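Local coordinates for capsid protein (Infectious hypodermal and hematopoietic necrosis virus, PDB 3N7X) that builds the icosahedral capsid of a shrimp densovirus, with sixty copies of a beta-barrel subunit assembling into the shell and binding calcium ions, at residues 84-93 with 170-178; 257-265 with 321-329. All coordinates share one frame; numbering follows the deposited sequence.

Interaction 1: residues 84-93 with 170-178. With CA (calcium ion), chain B.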
loop_
_atom_site.group_PDB
_atom_site.type_symbol
_atom_site.label_atom_id
_atom_site.label_comp_id
_atom_site.label_asym_id
_atom_site.label_seq_id
_atom_site.Cartn_x
_atom_site.Cartn_y
_atom_site.Cartn_z
ATOM N N TYR A 84 -50.073 -45.996 -73.568
ATOM C CA TYR A 84 -50.200 -47.188 -74.401
ATOM C C TYR A 84 -48.873 -47.917 -74.472
ATOM O O TYR A 84 -47.822 -47.350 -74.167
ATOM C CB TYR A 84 -50.625 -46.814 -75.820
ATOM C CG TYR A 84 -52.077 -46.442 -75.951
ATOM C CD1 TYR A 84 -53.037 -47.408 -76.250
ATOM C CD2 TYR A 84 -52.496 -45.124 -75.766
ATOM C CE1 TYR A 84 -54.387 -47.069 -76.365
ATOM C CE2 TYR A 84 -53.839 -44.774 -75.877
ATOM C CZ TYR A 84 -54.780 -45.748 -76.178
ATOM O OH TYR A 84 -56.108 -45.402 -76.301
ATOM N N GLY A 85 -48.936 -49.176 -74.884
ATOM C CA GLY A 85 -47.746 -49.991 -75.037
ATOM C C GLY A 85 -47.966 -50.908 -76.227
ATOM O O GLY A 85 -48.851 -50.656 -77.048
ATOM N N LEU A 86 -47.177 -51.972 -76.326
ATOM C CA LEU A 86 -47.322 -52.910 -77.430
ATOM C C LEU A 86 -47.860 -54.257 -76.975
ATOM O O LEU A 86 -47.439 -54.784 -75.948
ATOM C CB LEU A 86 -45.981 -53.122 -78.131
ATOM C CG LEU A 86 -45.396 -51.888 -78.812
ATOM C CD1 LEU A 86 -44.107 -52.265 -79.522
ATOM C CD2 LEU A 86 -46.407 -51.318 -79.797
ATOM N N LYS A 87 -48.797 -54.799 -77.749
ATOM C CA LYS A 87 -49.399 -56.101 -77.479
ATOM C C LYS A 87 -48.314 -57.115 -77.871
ATOM O O LYS A 87 -47.765 -57.041 -78.973
ATOM C CB LYS A 87 -50.636 -56.260 -78.361
ATOM C CG LYS A 87 -51.579 -57.390 -78.012
ATOM C CD LYS A 87 -52.582 -57.548 -79.149
ATOM C CE LYS A 87 -53.672 -58.557 -78.837
ATOM N NZ LYS A 87 -54.653 -58.000 -77.870
ATOM N N SER A 88 -48.004 -58.053 -76.982
ATOM C CA SER A 88 -46.945 -59.027 -77.247
ATOM C C SER A 88 -47.140 -59.921 -78.467
ATOM O O SER A 88 -46.166 -60.340 -79.100
ATOM C CB SER A 88 -46.721 -59.912 -76.017
ATOM O OG SER A 88 -47.810 -60.794 -75.810
ATOM N N SER A 89 -48.388 -60.212 -78.803
ATOM C CA SER A 89 -48.664 -61.088 -79.931
ATOM C C SER A 89 -48.455 -60.480 -81.313
ATOM O O SER A 89 -47.925 -61.145 -82.198
ATOM C CB SER A 89 -50.085 -61.647 -79.827
ATOM O OG SER A 89 -51.052 -60.613 -79.799
ATOM N N ASP A 90 -48.848 -59.226 -81.511
ATOM C CA ASP A 90 -48.698 -58.613 -82.829
ATOM C C ASP A 90 -48.037 -57.240 -82.852
ATOM O O ASP A 90 -48.059 -56.563 -83.878
ATOM C CB ASP A 90 -50.063 -58.501 -83.509
ATOM C CG ASP A 90 -51.065 -57.720 -82.677
ATOM O OD1 ASP A 90 -50.636 -56.961 -81.776
ATOM O OD2 ASP A 90 -52.283 -57.855 -82.932
ATOM N N SER A 91 -47.466 -56.826 -81.728
ATOM C CA SER A 91 -46.807 -55.524 -81.645
ATOM C C SER A 91 -47.734 -54.359 -81.997
ATOM O O SER A 91 -47.279 -53.318 -82.472
ATOM C CB SER A 91 -45.583 -55.491 -82.564
ATOM O OG SER A 91 -44.628 -56.463 -82.173
ATOM N N SER A 92 -49.031 -54.531 -81.769
ATOM C CA SER A 92 -49.992 -53.471 -82.057
ATOM C C SER A 92 -50.149 -52.604 -80.808
ATOM O O SER A 92 -49.777 -53.015 -79.705
ATOM C CB SER A 92 -51.350 -54.066 -82.438
ATOM O OG SER A 92 -51.980 -54.668 -81.316
ATOM N N ALA A 93 -50.699 -51.408 -80.976
ATOM C CA ALA A 93 -50.893 -50.519 -79.840
ATOM C C ALA A 93 -52.014 -51.053 -78.953
ATOM O O ALA A 93 -53.054 -51.486 -79.445
ATOM C CB ALA A 93 -51.230 -49.110 -80.324
ATOM N N THR A 170 -49.342 -45.106 -88.001
ATOM C CA THR A 170 -50.258 -45.465 -86.919
ATOM C C THR A 170 -49.640 -45.229 -85.546
ATOM O O THR A 170 -48.431 -45.023 -85.427
ATOM C CB THR A 170 -50.622 -46.954 -86.974
ATOM O OG1 THR A 170 -49.459 -47.733 -86.665
ATOM C CG2 THR A 170 -51.125 -47.333 -88.356
ATOM N N LEU A 171 -50.466 -45.276 -84.506
ATOM C CA LEU A 171 -49.958 -45.098 -83.157
ATOM C C LEU A 171 -48.935 -46.193 -82.851
ATOM O O LEU A 171 -47.913 -45.941 -82.204
ATOM C CB LEU A 171 -51.092 -45.158 -82.135
ATOM C CG LEU A 171 -50.629 -45.163 -80.672
ATOM C CD1 LEU A 171 -49.777 -43.938 -80.409
ATOM C CD2 LEU A 171 -51.830 -45.197 -79.730
ATOM N N ALA A 172 -49.205 -47.410 -83.314
ATOM C CA ALA A 172 -48.283 -48.516 -83.077
ATOM C C ALA A 172 -46.884 -48.184 -83.607
ATOM O O ALA A 172 -45.884 -48.442 -82.938
ATOM C CB ALA A 172 -48.804 -49.790 -83.735
ATOM N N LYS A 173 -46.816 -47.615 -84.808
ATOM C CA LYS A 173 -45.531 -47.254 -85.402
ATOM C C LYS A 173 -44.770 -46.280 -84.501
ATOM O O LYS A 173 -43.589 -46.481 -84.211
ATOM C CB LYS A 173 -45.745 -46.620 -86.780
ATOM C CG LYS A 173 -46.238 -47.590 -87.843
ATOM C CD LYS A 173 -45.097 -48.405 -88.441
ATOM C CE LYS A 173 -44.176 -47.518 -89.285
ATOM N NZ LYS A 173 -43.037 -48.264 -89.913
ATOM N N TRP A 174 -45.452 -45.224 -84.061
ATOM C CA TRP A 174 -44.827 -44.237 -83.192
ATOM C C TRP A 174 -44.307 -44.870 -81.904
ATOM O O TRP A 174 -43.252 -44.490 -81.399
ATOM C CB TRP A 174 -45.810 -43.123 -82.843
ATOM C CG TRP A 174 -46.025 -42.128 -83.940
ATOM C CD1 TRP A 174 -47.139 -41.989 -84.716
ATOM C CD2 TRP A 174 -45.129 -41.084 -84.337
ATOM N NE1 TRP A 174 -46.998 -40.920 -85.563
ATOM C CE2 TRP A 174 -45.773 -40.346 -85.353
ATOM C CE3 TRP A 174 -43.846 -40.698 -83.930
ATOM C CZ2 TRP A 174 -45.179 -39.239 -85.967
ATOM C CZ3 TRP A 174 -43.252 -39.594 -84.541
ATOM C CH2 TRP A 174 -43.923 -38.879 -85.549
ATOM N N ILE A 175 -45.051 -45.826 -81.363
ATOM C CA ILE A 175 -44.619 -46.490 -80.145
ATOM C C ILE A 175 -43.393 -47.335 -80.470
ATOM O O ILE A 175 -42.455 -47.430 -79.680
ATOM C CB ILE A 175 -45.728 -47.394 -79.583
ATOM C CG1 ILE A 175 -46.886 -46.532 -79.085
ATOM C CG2 ILE A 175 -45.180 -48.259 -78.460
ATOM C CD1 ILE A 175 -48.019 -47.327 -78.469
ATOM N N GLN A 176 -43.403 -47.946 -81.646
ATOM C CA GLN A 176 -42.292 -48.780 -82.073
ATOM C C GLN A 176 -41.019 -47.963 -82.269
ATOM O O GLN A 176 -39.919 -48.416 -81.939
ATOM C CB GLN A 176 -42.644 -49.492 -83.382
ATOM C CG GLN A 176 -43.392 -50.808 -83.205
ATOM C CD GLN A 176 -44.276 -51.159 -84.403
ATOM O OE1 GLN A 176 -43.912 -50.920 -85.559
ATOM N NE2 GLN A 176 -45.442 -51.738 -84.128
ATOM N N ASN A 177 -41.169 -46.747 -82.783
ATOM C CA ASN A 177 -40.000 -45.929 -83.065
ATOM C C ASN A 177 -40.377 -44.513 -83.485
ATOM O O ASN A 177 -41.503 -44.255 -83.915
ATOM C CB ASN A 177 -39.220 -46.583 -84.222
ATOM C CG ASN A 177 -37.751 -46.189 -84.257
ATOM O OD1 ASN A 177 -36.914 -46.809 -83.593
ATOM N ND2 ASN A 177 -37.433 -45.158 -85.029
ATOM N N PRO A 178 -39.443 -43.566 -83.328
ATOM C CA PRO A 178 -39.735 -42.192 -83.739
ATOM C C PRO A 178 -39.892 -42.283 -85.258
ATOM O O PRO A 178 -39.161 -43.030 -85.910
ATOM C CB PRO A 178 -38.472 -41.442 -83.331
ATOM C CG PRO A 178 -38.072 -42.163 -82.072
ATOM C CD PRO A 178 -38.262 -43.614 -82.443
HETATM CA CA CA B . -38.788 -50.336 -81.204
HETATM O O HOH W 1 -40.230 -49.648 -79.395
HETATM O O HOH W 2 -37.793 -49.451 -83.177
HETATM O O HOH W 3 -37.055 -51.811 -82.006
#
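Ser92, whose CA packs against Ala172 CB, grips Asp90 OD1 twice: its N donates in an Asx turn and its OG donates over 2.7 Å, both reaching that oxygen from the same face of the carboxylate. One residue earlier, Ser91 O is met by Gln176 NE2 at 2.9 Å, a bond made weak by an N-H...O angle of 126°; Ala172 CB packs against the same oxygen. Gln176 gets there with a chain that is extended beyond CG, and on the way its CG lies 4.0 Å from Leu86 CD1, the two side chains crossing at about a right angle. Its backbone serves another purpose: Gln176 O is 2.4 Å from the calcium ion, which also takes three waters, Tyr55 O and Glu191 OE2 of a second subunit. Water 1 donates to Ile175 O in the last turn of helix 171-176, and water 2 to Asn177 OD1 just after it. The partner segment is a beta hairpin, strand 84-86 pairing with 93-95, and the axis of its first strand crosses the helix axis at -79°. Apolar side chains fill this crossing. Those of Leu86 and Ile175 pass each other in opposite directions, with Leu86 CD2 3.6 Å from Ile175 CG2, while Ile175 CD1 reaches Tyr84 CB at 3.8 Å. Leu171 CD2 sits over one face of the Tyr84 ring, 4.1 Å from the centroid and 16° off the normal, a CH-pi contact; the hydroxyl of that tyrosine bonds to Ile225 O. Ala93 CB, 4.0 Å from Leu171 CD2, also touches Ala172 and Ile175.

Interaction 2: residues 257-265 with 321-329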
loop_
_atom_site.group_PDB
_atom_site.type_symbol
_atom_site.label_atom_id
_atom_site.label_comp_id
_atom_site.label_asym_id
_atom_site.label_seq_id
_atom_site.Cartn_x
_atom_site.Cartn_y
_atom_site.Cartn_z
ATOM N N HIS A 257 -46.289 -14.325 -72.683
ATOM C CA HIS A 257 -45.867 -15.419 -73.549
ATOM C C HIS A 257 -45.138 -16.412 -72.655
ATOM O O HIS A 257 -44.205 -16.043 -71.941
ATOM C CB HIS A 257 -44.891 -14.922 -74.619
ATOM C CG HIS A 257 -45.545 -14.205 -75.757
ATOM N ND1 HIS A 257 -46.243 -14.863 -76.748
ATOM C CD2 HIS A 257 -45.605 -12.888 -76.066
ATOM C CE1 HIS A 257 -46.702 -13.982 -77.620
ATOM N NE2 HIS A 257 -46.328 -12.776 -77.228
ATOM N N THR A 258 -45.561 -17.668 -72.681
ATOM C CA THR A 258 -44.913 -18.682 -71.863
ATOM C C THR A 258 -43.654 -19.153 -72.584
ATOM O O THR A 258 -43.452 -18.834 -73.754
ATOM C CB THR A 258 -45.835 -19.887 -71.663
ATOM O OG1 THR A 258 -46.089 -20.498 -72.933
ATOM C CG2 THR A 258 -47.159 -19.450 -71.053
ATOM N N ASN A 259 -42.803 -19.899 -71.892
ATOM C CA ASN A 259 -41.598 -20.420 -72.525
ATOM C C ASN A 259 -42.053 -21.576 -73.389
ATOM O O ASN A 259 -42.697 -22.501 -72.888
ATOM C CB ASN A 259 -40.611 -20.935 -71.482
ATOM C CG ASN A 259 -40.088 -19.832 -70.593
ATOM O OD1 ASN A 259 -39.556 -18.829 -71.079
ATOM N ND2 ASN A 259 -40.235 -20.005 -69.279
ATOM N N ASP A 260 -41.742 -21.533 -74.683
ATOM C CA ASP A 260 -42.179 -22.625 -75.536
ATOM C C ASP A 260 -41.383 -23.895 -75.269
ATOM O O ASP A 260 -40.278 -23.857 -74.726
ATOM C CB ASP A 260 -42.131 -22.247 -77.032
ATOM C CG ASP A 260 -40.770 -21.769 -77.486
ATOM O OD1 ASP A 260 -39.764 -22.452 -77.199
ATOM O OD2 ASP A 260 -40.713 -20.712 -78.152
ATOM N N TRP A 261 -41.987 -25.019 -75.628
ATOM C CA TRP A 261 -41.382 -26.323 -75.443
ATOM C C TRP A 261 -41.160 -26.934 -76.821
ATOM O O TRP A 261 -42.045 -26.899 -77.679
ATOM C CB TRP A 261 -42.310 -27.207 -74.615
ATOM C CG TRP A 261 -41.795 -28.581 -74.439
ATOM C CD1 TRP A 261 -40.964 -29.031 -73.452
ATOM C CD2 TRP A 261 -42.016 -29.687 -75.318
ATOM N NE1 TRP A 261 -40.652 -30.355 -73.664
ATOM C CE2 TRP A 261 -41.284 -30.782 -74.804
ATOM C CE3 TRP A 261 -42.760 -29.860 -76.494
ATOM C CZ2 TRP A 261 -41.275 -32.036 -75.426
ATOM C CZ3 TRP A 261 -42.751 -31.107 -77.115
ATOM C CH2 TRP A 261 -42.013 -32.179 -76.578
ATOM N N GLN A 262 -39.976 -27.502 -77.023
ATOM C CA GLN A 262 -39.615 -28.098 -78.306
ATOM C C GLN A 262 -39.469 -29.614 -78.270
ATOM O O GLN A 262 -38.894 -30.165 -77.326
ATOM C CB GLN A 262 -38.291 -27.501 -78.790
ATOM C CG GLN A 262 -38.316 -26.000 -78.929
ATOM C CD GLN A 262 -39.268 -25.554 -80.005
ATOM O OE1 GLN A 262 -39.861 -24.482 -79.916
ATOM N NE2 GLN A 262 -39.418 -26.373 -81.040
ATOM N N GLN A 263 -39.994 -30.286 -79.294
ATOM C CA GLN A 263 -39.846 -31.734 -79.386
ATOM C C GLN A 263 -38.522 -31.909 -80.121
ATOM O O GLN A 263 -37.986 -30.945 -80.669
ATOM C CB GLN A 263 -40.997 -32.388 -80.174
ATOM C CG GLN A 263 -41.231 -31.854 -81.582
ATOM C CD GLN A 263 -42.275 -30.747 -81.630
ATOM O OE1 GLN A 263 -42.064 -29.649 -81.116
ATOM N NE2 GLN A 263 -43.413 -31.039 -82.249
ATOM N N ILE A 264 -37.982 -33.119 -80.140
ATOM C CA ILE A 264 -36.701 -33.314 -80.801
ATOM C C ILE A 264 -36.767 -34.011 -82.150
ATOM O O ILE A 264 -37.712 -34.737 -82.448
ATOM C CB ILE A 264 -35.731 -34.082 -79.887
ATOM C CG1 ILE A 264 -36.320 -35.442 -79.528
ATOM C CG2 ILE A 264 -35.475 -33.282 -78.621
ATOM C CD1 ILE A 264 -35.420 -36.259 -78.637
ATOM N N PHE A 265 -35.743 -33.762 -82.960
ATOM C CA PHE A 265 -35.614 -34.343 -84.288
ATOM C C PHE A 265 -34.227 -34.966 -84.353
ATOM O O PHE A 265 -33.279 -34.421 -83.788
ATOM C CB PHE A 265 -35.773 -33.251 -85.341
ATOM C CG PHE A 265 -37.143 -32.639 -85.358
ATOM C CD1 PHE A 265 -38.195 -33.277 -86.006
ATOM C CD2 PHE A 265 -37.395 -31.444 -84.690
ATOM C CE1 PHE A 265 -39.484 -32.735 -85.987
ATOM C CE2 PHE A 265 -38.674 -30.896 -84.664
ATOM C CZ PHE A 265 -39.721 -31.544 -85.315
ATOM N N ASN A 321 -50.150 -38.153 -88.441
ATOM C CA ASN A 321 -49.264 -37.845 -89.567
ATOM C C ASN A 321 -48.859 -36.381 -89.640
ATOM O O ASN A 321 -48.391 -35.907 -90.681
ATOM C CB ASN A 321 -49.916 -38.240 -90.894
ATOM C CG ASN A 321 -51.228 -37.509 -91.148
ATOM O OD1 ASN A 321 -51.552 -36.527 -90.474
ATOM N ND2 ASN A 321 -51.985 -37.980 -92.132
ATOM N N LYS A 322 -49.049 -35.669 -88.535
ATOM C CA LYS A 322 -48.695 -34.258 -88.474
ATOM C C LYS A 322 -47.762 -33.970 -87.306
ATOM O O LYS A 322 -47.718 -34.710 -86.322
ATOM C CB LYS A 322 -49.947 -33.391 -88.332
ATOM C CG LYS A 322 -50.879 -33.439 -89.514
ATOM C CD LYS A 322 -50.249 -32.841 -90.750
ATOM C CE LYS A 322 -51.179 -33.018 -91.939
ATOM N NZ LYS A 322 -50.597 -32.482 -93.199
ATOM N N CYS A 323 -47.026 -32.875 -87.431
ATOM C CA CYS A 323 -46.091 -32.450 -86.407
ATOM C C CYS A 323 -46.256 -30.949 -86.202
ATOM O O CYS A 323 -46.016 -30.161 -87.120
ATOM C CB CYS A 323 -44.668 -32.774 -86.856
ATOM S SG CYS A 323 -43.365 -32.015 -85.873
ATOM N N TYR A 324 -46.681 -30.554 -85.006
ATOM C CA TYR A 324 -46.873 -29.139 -84.700
ATOM C C TYR A 324 -45.781 -28.628 -83.774
ATOM O O TYR A 324 -45.581 -29.160 -82.681
ATOM C CB TYR A 324 -48.238 -28.924 -84.048
ATOM C CG TYR A 324 -49.390 -29.210 -84.975
ATOM C CD1 TYR A 324 -49.888 -28.221 -85.826
ATOM C CD2 TYR A 324 -49.965 -30.481 -85.029
ATOM C CE1 TYR A 324 -50.931 -28.490 -86.710
ATOM C CE2 TYR A 324 -51.007 -30.763 -85.908
ATOM C CZ TYR A 324 -51.484 -29.764 -86.747
ATOM O OH TYR A 324 -52.494 -30.051 -87.635
ATOM N N ILE A 325 -45.079 -27.589 -84.212
ATOM C CA ILE A 325 -44.008 -27.018 -83.412
ATOM C C ILE A 325 -44.443 -25.703 -82.779
ATOM O O ILE A 325 -44.949 -24.811 -83.458
ATOM C CB ILE A 325 -42.767 -26.779 -84.272
ATOM C CG1 ILE A 325 -42.350 -28.095 -84.924
ATOM C CG2 ILE A 325 -41.639 -26.223 -83.418
ATOM C CD1 ILE A 325 -41.232 -27.953 -85.917
ATOM N N MET A 326 -44.242 -25.592 -81.470
ATOM C CA MET A 326 -44.617 -24.394 -80.729
ATOM C C MET A 326 -43.556 -23.290 -80.780
ATOM O O MET A 326 -42.362 -23.557 -80.659
ATOM C CB MET A 326 -44.879 -24.757 -79.271
ATOM C CG MET A 326 -45.381 -23.601 -78.429
ATOM S SD MET A 326 -45.293 -23.958 -76.662
ATOM C CE MET A 326 -46.676 -25.071 -76.453
ATOM N N HIS A 327 -43.998 -22.051 -80.965
ATOM C CA HIS A 327 -43.089 -20.908 -80.987
ATOM C C HIS A 327 -43.779 -19.731 -80.316
ATOM O O HIS A 327 -44.736 -19.184 -80.864
ATOM C CB HIS A 327 -42.720 -20.510 -82.417
ATOM C CG HIS A 327 -41.882 -21.519 -83.129
ATOM N ND1 HIS A 327 -40.676 -21.966 -82.634
ATOM C CD2 HIS A 327 -42.072 -22.170 -84.302
ATOM C CE1 HIS A 327 -40.160 -22.850 -83.470
ATOM N NE2 HIS A 327 -40.988 -22.991 -84.489
ATOM N N THR A 328 -43.309 -19.349 -79.132
ATOM C CA THR A 328 -43.906 -18.224 -78.419
ATOM C C THR A 328 -43.036 -16.986 -78.576
ATOM O O THR A 328 -43.384 -15.903 -78.105
ATOM C CB THR A 328 -44.069 -18.522 -76.918
ATOM O OG1 THR A 328 -42.784 -18.778 -76.336
ATOM C CG2 THR A 328 -44.968 -19.725 -76.712
ATOM N N ASN A 329 -41.900 -17.157 -79.242
ATOM C CA ASN A 329 -40.973 -16.059 -79.479
ATOM C C ASN A 329 -39.832 -16.538 -80.370
ATOM O O ASN A 329 -39.783 -17.754 -80.658
ATOM C CB ASN A 329 -40.409 -15.540 -78.154
ATOM C CG ASN A 329 -39.654 -14.224 -78.311
ATOM O OD1 ASN A 329 -40.235 -13.197 -78.681
ATOM N ND2 ASN A 329 -38.357 -14.251 -78.034
ATOM O OXT ASN A 329 -39.001 -15.696 -80.766
HETATM O O HOH W 4 -39.253 -20.937 -80.508
HETATM O O HOH W 5 -43.390 -27.693 -79.888
#
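Thr328 makes two of the hydrogen bonds between the C-terminal tail and residues 257-265, one through its hydroxyl and one through its backbone N; the touching parts run 138° apart in direction. Thr328 OG1 donates to Thr258 O over 2.7 Å and lies almost on the extension of that carbonyl, with a C=O...O angle of 165°. This hydroxyl is placed by a first torsion that sets OG1 between the backbone N and the carbonyl carbon. Thr328 N gives a nearly straight bond to Asp260 OD2, 3.1 Å long, using the anti lone pair of the carboxylate. Farther up the tail, Gln263 NE2 donates to Tyr324 O at 2.9 Å; the acceptor lies in the amide plane, yet the donor stands above the carbonyl plane. Gln263 turns its other amide atom, OE1, to water 5, which also donates to Trp261 O and accepts from Met326 N, bridging the two backbones. At the far end Thr328 O lies over one face of the His257 ring, without a hydrogen bond.

Sulfur contributes twice. Met326 SD receives a weak hydrogen bond from Trp261 N at 3.6 Å, its side chain leaving anti to the backbone N and bending only at chi3. Cys323 SG lies at the edge of the Phe265 ring, in its plane and 3.7 Å from Phe265 CZ. Ile325 CD1, 3.9 Å from Phe265 CZ, completes the apolar contact.

A third subunit holds the terminal Asn329 through its Arg296. Strand 322-324 pairs with 161-164 as an edge strand, within this chain, of an antiparallel sheet; strand 264-268 runs deeper in that sheet, flanked by strands 70-74 and 149-153.

Going from the N terminus, interaction 1 comes first: the hairpin at 84-93 waits until helix 171-176 returns to it, closing a loop of 76 residues that includes helix 97-109 and the long strand 111-131. Interaction 2 opens only afterwards, at 257-265, and closes 55 residues later with the C-terminal tail, so the two loops are in series and neither nest nor cross. The centres of interactions 1 and 2 lie about 25 Å apart, on opposite sides of the chain's centre. An antiparallel sheet relates them: strand 179-182, which follows the helix of interaction 1, lies between strands 264-268 and 322-324, and Trp174 NE1 bonds to Leu320 O just ahead of the tail.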